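Local coordinates for protein adenosine deaminase 1 (PDB 3RYS) that probably catalyses the zinc-dependent hydrolytic deamination of adenine to hypoxanthine and ammonium, a step of purine salvage, at residues 247-261 / 290-302. Residues are numbered along the deposited sequence; the frame is centred on the assembly and turned at random.
Sequences CPLSNVRLRAVDKLA and DDNFEQLVKVLEF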
ATOM      1  N   CYS A 247      -3.889  -5.026   5.733  1.00 13.18           N
ATOM      2  CA  CYS A 247      -4.920  -4.522   4.830  1.00 13.63           C
ATOM      3  C   CYS A 247      -6.160  -5.404   4.923  1.00 13.77           C
ATOM      4  O   CYS A 247      -6.295  -6.372   4.174  1.00 13.39           O
ATOM      5  CB  CYS A 247      -4.402  -4.488   3.389  1.00 14.47           C
ATOM      6  SG  CYS A 247      -2.755  -3.754   3.207  1.00 10.47           S
ATOM      7  N   PRO A 248      -7.070  -5.067   5.852  1.00 14.92           N
ATOM      8  CA  PRO A 248      -8.243  -5.885   6.199  1.00 14.70           C
ATOM      9  C   PRO A 248      -9.135  -6.253   5.012  1.00 15.15           C
ATOM     10  O   PRO A 248      -9.333  -7.439   4.748  1.00 16.54           O
ATOM     11  CB  PRO A 248      -9.000  -5.001   7.192  1.00 16.57           C
ATOM     12  CG  PRO A 248      -7.923  -4.134   7.805  1.00 14.22           C
ATOM     13  CD  PRO A 248      -6.971  -3.857   6.688  1.00 11.82           C
ATOM     14  N   LEU A 249      -9.669  -5.254   4.316  1.00 15.20           N
ATOM     15  CA  LEU A 249     -10.545  -5.501   3.177  1.00 13.58           C
ATOM     16  C   LEU A 249      -9.824  -6.230   2.052  1.00 14.14           C
ATOM     17  O   LEU A 249     -10.405  -7.079   1.373  1.00 15.08           O
ATOM     18  CB  LEU A 249     -11.125  -4.190   2.652  1.00 13.06           C
ATOM     19  CG  LEU A 249     -12.067  -3.452   3.599  1.00 16.07           C
ATOM     20  CD1 LEU A 249     -12.682  -2.244   2.897  1.00 13.69           C
ATOM     21  CD2 LEU A 249     -13.144  -4.398   4.117  1.00 11.17           C
ATOM     22  N   SER A 250      -8.558  -5.889   1.846  1.00 13.07           N
ATOM     23  CA  SER A 250      -7.770  -6.552   0.817  1.00 14.76           C
ATOM     24  C   SER A 250      -7.745  -8.070   1.050  1.00 15.03           C
ATOM     25  O   SER A 250      -8.047  -8.857   0.144  1.00 11.90           O
ATOM     26  CB  SER A 250      -6.353  -5.977   0.779  1.00 11.54           C
ATOM     27  OG  SER A 250      -5.558  -6.655  -0.172  1.00 11.28           O
ATOM     28  N   ASN A 251      -7.404  -8.468   2.275  1.00 12.02           N
ATOM     29  CA  ASN A 251      -7.310  -9.877   2.633  1.00 12.82           C
ATOM     30  C   ASN A 251      -8.634 -10.619   2.456  1.00 15.39           C
ATOM     31  O   ASN A 251      -8.655 -11.791   2.065  1.00 13.95           O
ATOM     32  CB  ASN A 251      -6.805 -10.033   4.069  1.00 12.59           C
ATOM     33  CG  ASN A 251      -5.433  -9.415   4.274  1.00 15.32           C
ATOM     34  OD1 ASN A 251      -4.668  -9.250   3.324  1.00 14.49           O
ATOM     35  ND2 ASN A 251      -5.116  -9.071   5.516  1.00 14.41           N
ATOM     36  N   VAL A 252      -9.736  -9.937   2.745  1.00 11.86           N
ATOM     37  CA  VAL A 252     -11.049 -10.539   2.587  1.00 15.24           C
ATOM     38  C   VAL A 252     -11.385 -10.726   1.108  1.00 15.46           C
ATOM     39  O   VAL A 252     -11.759 -11.819   0.680  1.00 14.47           O
ATOM     40  CB  VAL A 252     -12.162  -9.711   3.276  1.00 12.52           C
ATOM     41  CG1 VAL A 252     -13.530 -10.200   2.837  1.00 10.59           C
ATOM     42  CG2 VAL A 252     -12.030  -9.804   4.785  1.00 16.78           C
ATOM     43  N   ARG A 253     -11.231  -9.663   0.327  1.00 12.78           N
ATOM     44  CA  ARG A 253     -11.619  -9.696  -1.075  1.00 12.96           C
ATOM     45  C   ARG A 253     -10.711 -10.587  -1.927  1.00 14.32           C
ATOM     46  O   ARG A 253     -11.084 -10.979  -3.027  1.00 12.99           O
ATOM     47  CB  ARG A 253     -11.692  -8.278  -1.643  1.00 14.49           C
ATOM     48  CG  ARG A 253     -12.938  -7.514  -1.222  1.00 13.05           C
ATOM     49  CD  ARG A 253     -14.180  -8.017  -1.953  1.00 13.01           C
ATOM     50  NE  ARG A 253     -14.060  -7.844  -3.399  1.00 19.40           N
ATOM     51  CZ  ARG A 253     -14.356  -6.722  -4.053  1.00 21.99           C
ATOM     52  NH1 ARG A 253     -14.202  -6.667  -5.367  1.00 22.29           N
ATOM     53  NH2 ARG A 253     -14.803  -5.654  -3.400  1.00 17.63           N
ATOM     54  N   LEU A 254      -9.525 -10.906  -1.415  1.00 15.97           N
ATOM     55  CA  LEU A 254      -8.598 -11.789  -2.120  1.00 14.50           C
ATOM     56  C   LEU A 254      -8.687 -13.205  -1.572  1.00 15.29           C
ATOM     57  O   LEU A 254      -7.961 -14.099  -2.008  1.00 14.74           O
ATOM     58  CB  LEU A 254      -7.158 -11.278  -2.017  1.00 13.35           C
ATOM     59  CG  LEU A 254      -6.820 -10.000  -2.782  1.00 14.74           C
ATOM     60  CD1 LEU A 254      -5.319  -9.808  -2.824  1.00 14.26           C
ATOM     61  CD2 LEU A 254      -7.395 -10.051  -4.189  1.00 16.27           C
ATOM     62  N   ARG A 255      -9.576 -13.388  -0.601  1.00 15.16           N
ATOM     63  CA  ARG A 255      -9.863 -14.701  -0.023  1.00 15.59           C
ATOM     64  C   ARG A 255      -8.738 -15.256   0.859  1.00 13.89           C
ATOM     65  O   ARG A 255      -8.738 -16.434   1.199  1.00 13.91           O
ATOM     66  CB  ARG A 255     -10.244 -15.712  -1.112  1.00 13.53           C
ATOM     67  CG  ARG A 255     -11.180 -15.167  -2.180  1.00 15.15           C
ATOM     68  CD  ARG A 255     -12.363 -14.398  -1.601  1.00 15.90           C
ATOM     69  NE  ARG A 255     -13.303 -15.245  -0.870  1.00 16.95           N
ATOM     70  CZ  ARG A 255     -13.592 -15.108   0.422  1.00 19.39           C
ATOM     71  NH1 ARG A 255     -13.014 -14.155   1.139  1.00 21.37           N
ATOM     72  NH2 ARG A 255     -14.463 -15.921   1.003  1.00 23.45           N
ATOM     73  N   ALA A 256      -7.785 -14.407   1.231  1.00 15.33           N
ATOM     74  CA  ALA A 256      -6.772 -14.798   2.205  1.00 13.51           C
ATOM     75  C   ALA A 256      -7.449 -15.004   3.551  1.00 16.05           C
ATOM     76  O   ALA A 256      -7.023 -15.831   4.354  1.00 17.98           O
ATOM     77  CB  ALA A 256      -5.691 -13.738   2.311  1.00 14.74           C
ATOM     78  N   VAL A 257      -8.509 -14.232   3.782  1.00 15.05           N
ATOM     79  CA  VAL A 257      -9.350 -14.364   4.966  1.00 16.23           C
ATOM     80  C   VAL A 257     -10.794 -14.531   4.508  1.00 17.73           C
ATOM     81  O   VAL A 257     -11.261 -13.801   3.631  1.00 18.63           O
ATOM     82  CB  VAL A 257      -9.245 -13.123   5.884  1.00 17.41           C
ATOM     83  CG1 VAL A 257     -10.274 -13.197   6.995  1.00 16.32           C
ATOM     84  CG2 VAL A 257      -7.846 -13.003   6.464  1.00 15.07           C
ATOM     85  N   ASP A 258     -11.501 -15.491   5.091  1.00 18.28           N
ATOM     86  CA  ASP A 258     -12.840 -15.823   4.614  1.00 18.25           C
ATOM     87  C   ASP A 258     -13.788 -14.639   4.744  1.00 18.47           C
ATOM     88  O   ASP A 258     -14.284 -14.116   3.747  1.00 19.57           O
ATOM     89  CB  ASP A 258     -13.394 -17.034   5.363  1.00 18.49           C
ATOM     90  CG  ASP A 258     -14.744 -17.475   4.834  1.00 24.69           C
ATOM     91  OD1 ASP A 258     -15.429 -18.257   5.530  1.00 27.49           O
ATOM     92  OD2 ASP A 258     -15.121 -17.037   3.726  1.00 26.74           O
ATOM     93  N   LYS A 259     -14.043 -14.228   5.980  1.00 16.41           N
ATOM     94  CA  LYS A 259     -14.871 -13.060   6.253  1.00 17.43           C
ATOM     95  C   LYS A 259     -14.099 -12.079   7.121  1.00 18.48           C
ATOM     96  O   LYS A 259     -13.174 -12.461   7.839  1.00 15.92           O
ATOM     97  CB  LYS A 259     -16.166 -13.467   6.954  1.00 18.28           C
ATOM     98  CG  LYS A 259     -17.118 -14.269   6.081  1.00 21.57           C
ATOM     99  CD  LYS A 259     -18.034 -15.149   6.919  1.00 27.01           C
ATOM    100  CE  LYS A 259     -18.934 -14.325   7.826  1.00 28.92           C
ATOM    101  NZ  LYS A 259     -19.636 -15.187   8.822  1.00 35.97           N
ATOM    102  N   LEU A 260     -14.475 -10.809   7.056  1.00 17.01           N
ATOM    103  CA  LEU A 260     -13.829  -9.810   7.888  1.00 16.48           C
ATOM    104  C   LEU A 260     -13.927 -10.205   9.362  1.00 16.58           C
ATOM    105  O   LEU A 260     -13.044  -9.890  10.157  1.00 17.38           O
ATOM    106  CB  LEU A 260     -14.446  -8.431   7.659  1.00 15.18           C
ATOM    107  CG  LEU A 260     -13.751  -7.314   8.435  1.00 19.46           C
ATOM    108  CD1 LEU A 260     -12.274  -7.279   8.078  1.00 17.18           C
ATOM    109  CD2 LEU A 260     -14.407  -5.968   8.171  1.00 18.01           C
ATOM    110  N   ALA A 261     -14.998 -10.904   9.723  1.00 16.68           N
ATOM    111  CA  ALA A 261     -15.200 -11.312  11.109  1.00 16.08           C
ATOM    112  C   ALA A 261     -14.126 -12.303  11.547  1.00 18.85           C
ATOM    113  O   ALA A 261     -13.935 -12.548  12.741  1.00 21.63           O
ATOM    114  CB  ALA A 261     -16.589 -11.903  11.296  1.00 10.21           C
ATOM    115  N   ASP A 290     -10.264   4.830   5.633  1.00 13.35           N
ATOM    116  CA  ASP A 290     -11.382   5.147   6.516  1.00 12.82           C
ATOM    117  C   ASP A 290     -12.493   4.112   6.390  1.00 14.30           C
ATOM    118  O   ASP A 290     -13.218   3.858   7.344  1.00 15.27           O
ATOM    119  CB  ASP A 290     -11.918   6.560   6.258  1.00 15.72           C
ATOM    120  CG  ASP A 290     -12.506   6.725   4.865  1.00 20.82           C
ATOM    121  OD1 ASP A 290     -13.754   6.729   4.745  1.00 19.87           O
ATOM    122  OD2 ASP A 290     -11.722   6.851   3.896  1.00 19.33           O
ATOM    123  N   ASP A 291     -12.618   3.514   5.210  1.00 14.20           N
ATOM    124  CA  ASP A 291     -13.564   2.424   5.007  1.00 14.07           C
ATOM    125  C   ASP A 291     -13.099   1.173   5.733  1.00 15.40           C
ATOM    126  O   ASP A 291     -13.911   0.438   6.293  1.00 18.70           O
ATOM    127  CB  ASP A 291     -13.750   2.133   3.518  1.00 13.72           C
ATOM    128  CG  ASP A 291     -14.534   3.219   2.806  1.00 18.11           C
ATOM    129  OD1 ASP A 291     -15.627   3.596   3.297  1.00 19.01           O
ATOM    130  OD2 ASP A 291     -14.056   3.693   1.752  1.00 17.40           O
ATOM    131  N   ASN A 292     -11.791   0.930   5.724  1.00 15.52           N
ATOM    132  CA  ASN A 292     -11.234  -0.197   6.464  1.00 14.04           C
ATOM    133  C   ASN A 292     -11.506  -0.035   7.952  1.00 16.15           C
ATOM    134  O   ASN A 292     -11.873  -0.990   8.628  1.00 17.47           O
ATOM    135  CB  ASN A 292      -9.733  -0.359   6.205  1.00 12.60           C
ATOM    136  CG  ASN A 292      -9.435  -1.055   4.880  1.00 15.92           C
ATOM    137  OD1 ASN A 292      -9.152  -2.254   4.848  1.00 16.06           O
ATOM    138  ND2 ASN A 292      -9.500  -0.307   3.782  1.00 13.07           N
ATOM    139  N   PHE A 293     -11.338   1.180   8.462  1.00 14.70           N
ATOM    140  CA  PHE A 293     -11.619   1.443   9.866  1.00 15.88           C
ATOM    141  C   PHE A 293     -13.097   1.235  10.173  1.00 18.62           C
ATOM    142  O   PHE A 293     -13.450   0.551  11.134  1.00 17.69           O
ATOM    143  CB  PHE A 293     -11.195   2.860  10.251  1.00 14.09           C
ATOM    144  CG  PHE A 293      -9.752   2.975  10.635  1.00 14.98           C
ATOM    145  CD1 PHE A 293      -8.805   3.377   9.710  1.00 16.62           C
ATOM    146  CD2 PHE A 293      -9.343   2.683  11.919  1.00 15.12           C
ATOM    147  CE1 PHE A 293      -7.475   3.485  10.062  1.00 15.48           C
ATOM    148  CE2 PHE A 293      -8.014   2.786  12.277  1.00 18.16           C
ATOM    149  CZ  PHE A 293      -7.078   3.189  11.348  1.00 14.90           C
ATOM    150  N   GLU A 294     -13.953   1.832   9.349  1.00 20.94           N
ATOM    151  CA  GLU A 294     -15.397   1.711   9.512  1.00 22.33           C
ATOM    152  C   GLU A 294     -15.829   0.261   9.676  1.00 23.53           C
ATOM    153  O   GLU A 294     -16.651  -0.059  10.538  1.00 23.01           O
ATOM    154  CB  GLU A 294     -16.124   2.323   8.318  1.00 21.99           C
ATOM    155  CG  GLU A 294     -17.636   2.242   8.422  1.00 27.77           C
ATOM    156  CD  GLU A 294     -18.327   2.568   7.114  1.00 38.22           C
ATOM    157  OE1 GLU A 294     -17.639   2.607   6.068  1.00 44.48           O
ATOM    158  OE2 GLU A 294     -19.557   2.782   7.130  1.00 42.34           O
ATOM    159  N   GLN A 295     -15.271  -0.615   8.846  1.00 20.99           N
ATOM    160  CA  GLN A 295     -15.627  -2.027   8.893  1.00 21.71           C
ATOM    161  C   GLN A 295     -15.064  -2.727  10.133  1.00 18.54           C
ATOM    162  O   GLN A 295     -15.704  -3.616  10.697  1.00 19.60           O
ATOM    163  CB  GLN A 295     -15.190  -2.738   7.610  1.00 18.71           C
ATOM    164  CG  GLN A 295     -15.927  -2.269   6.356  1.00 22.30           C
ATOM    165  CD  GLN A 295     -17.438  -2.434   6.458  1.00 31.37           C
ATOM    166  OE1 GLN A 295     -18.109  -1.680   7.164  1.00 37.53           O
ATOM    167  NE2 GLN A 295     -17.978  -3.416   5.743  1.00 30.20           N
ATOM    168  N   LEU A 296     -13.874  -2.316  10.561  1.00 15.36           N
ATOM    169  CA  LEU A 296     -13.259  -2.868  11.767  1.00 19.91           C
ATOM    170  C   LEU A 296     -14.110  -2.566  12.991  1.00 21.66           C
ATOM    171  O   LEU A 296     -14.266  -3.409  13.875  1.00 20.16           O
ATOM    172  CB  LEU A 296     -11.853  -2.300  11.975  1.00 18.19           C
ATOM    173  CG  LEU A 296     -10.796  -2.761  10.972  1.00 19.86           C
ATOM    174  CD1 LEU A 296      -9.467  -2.081  11.255  1.00 16.63           C
ATOM    175  CD2 LEU A 296     -10.657  -4.281  10.995  1.00 12.72           C
ATOM    176  N   VAL A 297     -14.642  -1.347  13.036  1.00 19.52           N
ATOM    177  CA  VAL A 297     -15.518  -0.922  14.114  1.00 19.26           C
ATOM    178  C   VAL A 297     -16.830  -1.675  14.022  1.00 20.66           C
ATOM    179  O   VAL A 297     -17.274  -2.299  14.983  1.00 20.50           O
ATOM    180  CB  VAL A 297     -15.834   0.580  14.020  1.00 20.33           C
ATOM    181  CG1 VAL A 297     -16.873   0.968  15.068  1.00 17.07           C
ATOM    182  CG2 VAL A 297     -14.559   1.412  14.164  1.00 16.57           C
ATOM    183  N   LYS A 298     -17.445  -1.607  12.848  1.00 21.82           N
ATOM    184  CA  LYS A 298     -18.757  -2.196  12.622  1.00 22.64           C
ATOM    185  C   LYS A 298     -18.757  -3.711  12.843  1.00 25.43           C
ATOM    186  O   LYS A 298     -19.656  -4.242  13.498  1.00 24.77           O
ATOM    187  CB  LYS A 298     -19.260  -1.826  11.217  1.00 27.81           C
ATOM    188  CG  LYS A 298     -20.401  -2.679  10.663  1.00 32.30           C
ATOM    189  CD  LYS A 298     -20.772  -2.212   9.247  1.00 42.24           C
ATOM    190  CE  LYS A 298     -21.443  -3.311   8.414  1.00 38.66           C
ATOM    191  NZ  LYS A 298     -22.820  -3.643   8.881  1.00 29.81           N
ATOM    192  N   VAL A 299     -17.738  -4.395  12.324  1.00 21.25           N
ATOM    193  CA  VAL A 299     -17.712  -5.857  12.345  1.00 18.87           C
ATOM    194  C   VAL A 299     -16.890  -6.457  13.496  1.00 23.27           C
ATOM    195  O   VAL A 299     -17.286  -7.462  14.088  1.00 23.21           O
ATOM    196  CB  VAL A 299     -17.205  -6.436  11.000  1.00 20.89           C
ATOM    197  CG1 VAL A 299     -17.207  -7.958  11.036  1.00 14.70           C
ATOM    198  CG2 VAL A 299     -18.051  -5.927   9.842  1.00 20.41           C
ATOM    199  N   LEU A 300     -15.751  -5.848  13.811  1.00 20.45           N
ATOM    200  CA  LEU A 300     -14.858  -6.399  14.829  1.00 17.73           C
ATOM    201  C   LEU A 300     -14.879  -5.605  16.135  1.00 23.28           C
ATOM    202  O   LEU A 300     -14.085  -5.867  17.043  1.00 21.37           O
ATOM    203  CB  LEU A 300     -13.431  -6.514  14.289  1.00 22.55           C
ATOM    204  CG  LEU A 300     -13.205  -7.640  13.275  1.00 21.54           C
ATOM    205  CD1 LEU A 300     -11.834  -7.542  12.622  1.00 15.31           C
ATOM    206  CD2 LEU A 300     -13.387  -8.991  13.946  1.00 17.15           C
ATOM    207  N   GLU A 301     -15.786  -4.633  16.212  1.00 22.30           N
ATOM    208  CA  GLU A 301     -16.045  -3.874  17.437  1.00 19.98           C
ATOM    209  C   GLU A 301     -14.826  -3.151  18.003  1.00 17.07           C
ATOM    210  O   GLU A 301     -14.659  -3.056  19.217  1.00 15.28           O
ATOM    211  CB  GLU A 301     -16.653  -4.776  18.506  1.00 24.89           C
ATOM    212  CG  GLU A 301     -17.575  -5.846  17.952  1.00 35.38           C
ATOM    213  CD  GLU A 301     -18.461  -6.438  19.021  1.00 50.99           C
ATOM    214  OE1 GLU A 301     -19.058  -5.646  19.778  1.00 57.23           O
ATOM    215  OE2 GLU A 301     -18.562  -7.681  19.110  1.00 54.23           O
ATOM    216  N   PHE A 302     -13.984  -2.639  17.117  1.00 17.38           N
ATOM    217  CA  PHE A 302     -12.851  -1.828  17.526  1.00 17.73           C
ATOM    218  C   PHE A 302     -13.313  -0.563  18.238  1.00 20.28           C
ATOM    219  O   PHE A 302     -14.189   0.150  17.749  1.00 25.36           O
ATOM    220  CB  PHE A 302     -12.000  -1.466  16.312  1.00 16.67           C
ATOM    221  CG  PHE A 302     -11.024  -2.531  15.932  1.00 19.25           C
ATOM    222  CD1 PHE A 302     -11.464  -3.786  15.554  1.00 21.84           C
ATOM    223  CD2 PHE A 302      -9.665  -2.286  15.969  1.00 19.13           C
ATOM    224  CE1 PHE A 302     -10.563  -4.776  15.213  1.00 18.71           C
ATOM    225  CE2 PHE A 302      -8.761  -3.272  15.630  1.00 16.91           C
ATOM    226  CZ  PHE A 302      -9.211  -4.516  15.251  1.00 17.35           C
TER
HETATM  227  O   HOH W   1      -7.338  -3.287   2.713  1.00 16.12           O
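Asn292, on helix 290-300, reaches across to the first turn of helix 248-253 and receives the backbone N-H of Leu249 on its amide oxygen. The two helices belong to the TIM-barrel fold of the adenosine deaminase family: the short one starts directly after strand 244-246, the longer one follows strand 275-277, and their axes cross at 78°. The bond from Leu249 N to Asn292 OD1 is 3.1 Å long and almost straight, with the donor tilted 23° from the carbonyl plane. A water that accepts from Ser250 N also lies 3.0 Å from Asn292 OD1, so the oxygen meets one N-H directly and probably the next through water. Asn292 ND2 is held by Tyr288 O, which helps fix the rotation of the amide. Around the oxygen the side chains cross at a slant: Pro248 brings CD to 3.3 Å from Asn292 OD1, and the branch point CG of Leu249 lies beside the amide, with CD1 of Leu249 near ND2.

Farther along helix 290-300 the contact becomes apolar. The side chains of Leu260 and Gln295 cross at about a right angle: with CG anti to the backbone N (chi1 -176°), Leu260 brings its CD2 methyl 3.4 Å from Gln295 CB, and the same methyl meets Val299 CB at 4.0 Å. Leu296 CD2 meets Pro248 CG and, more loosely, Leu260 CD1.

Cys247, at the N-cap position, points its CB away from helix 290-300, and its side chain touches the zinc ligands His19 and Asp280; Ser250 OG bonds Asp280 OD1, so this helix start borders the metal site. At the other end, Ala261 sets CB 4.0 Å from Val299 CG1, and Leu300 CD1 rests 3.6 Å from the carbonyl oxygen of Leu260.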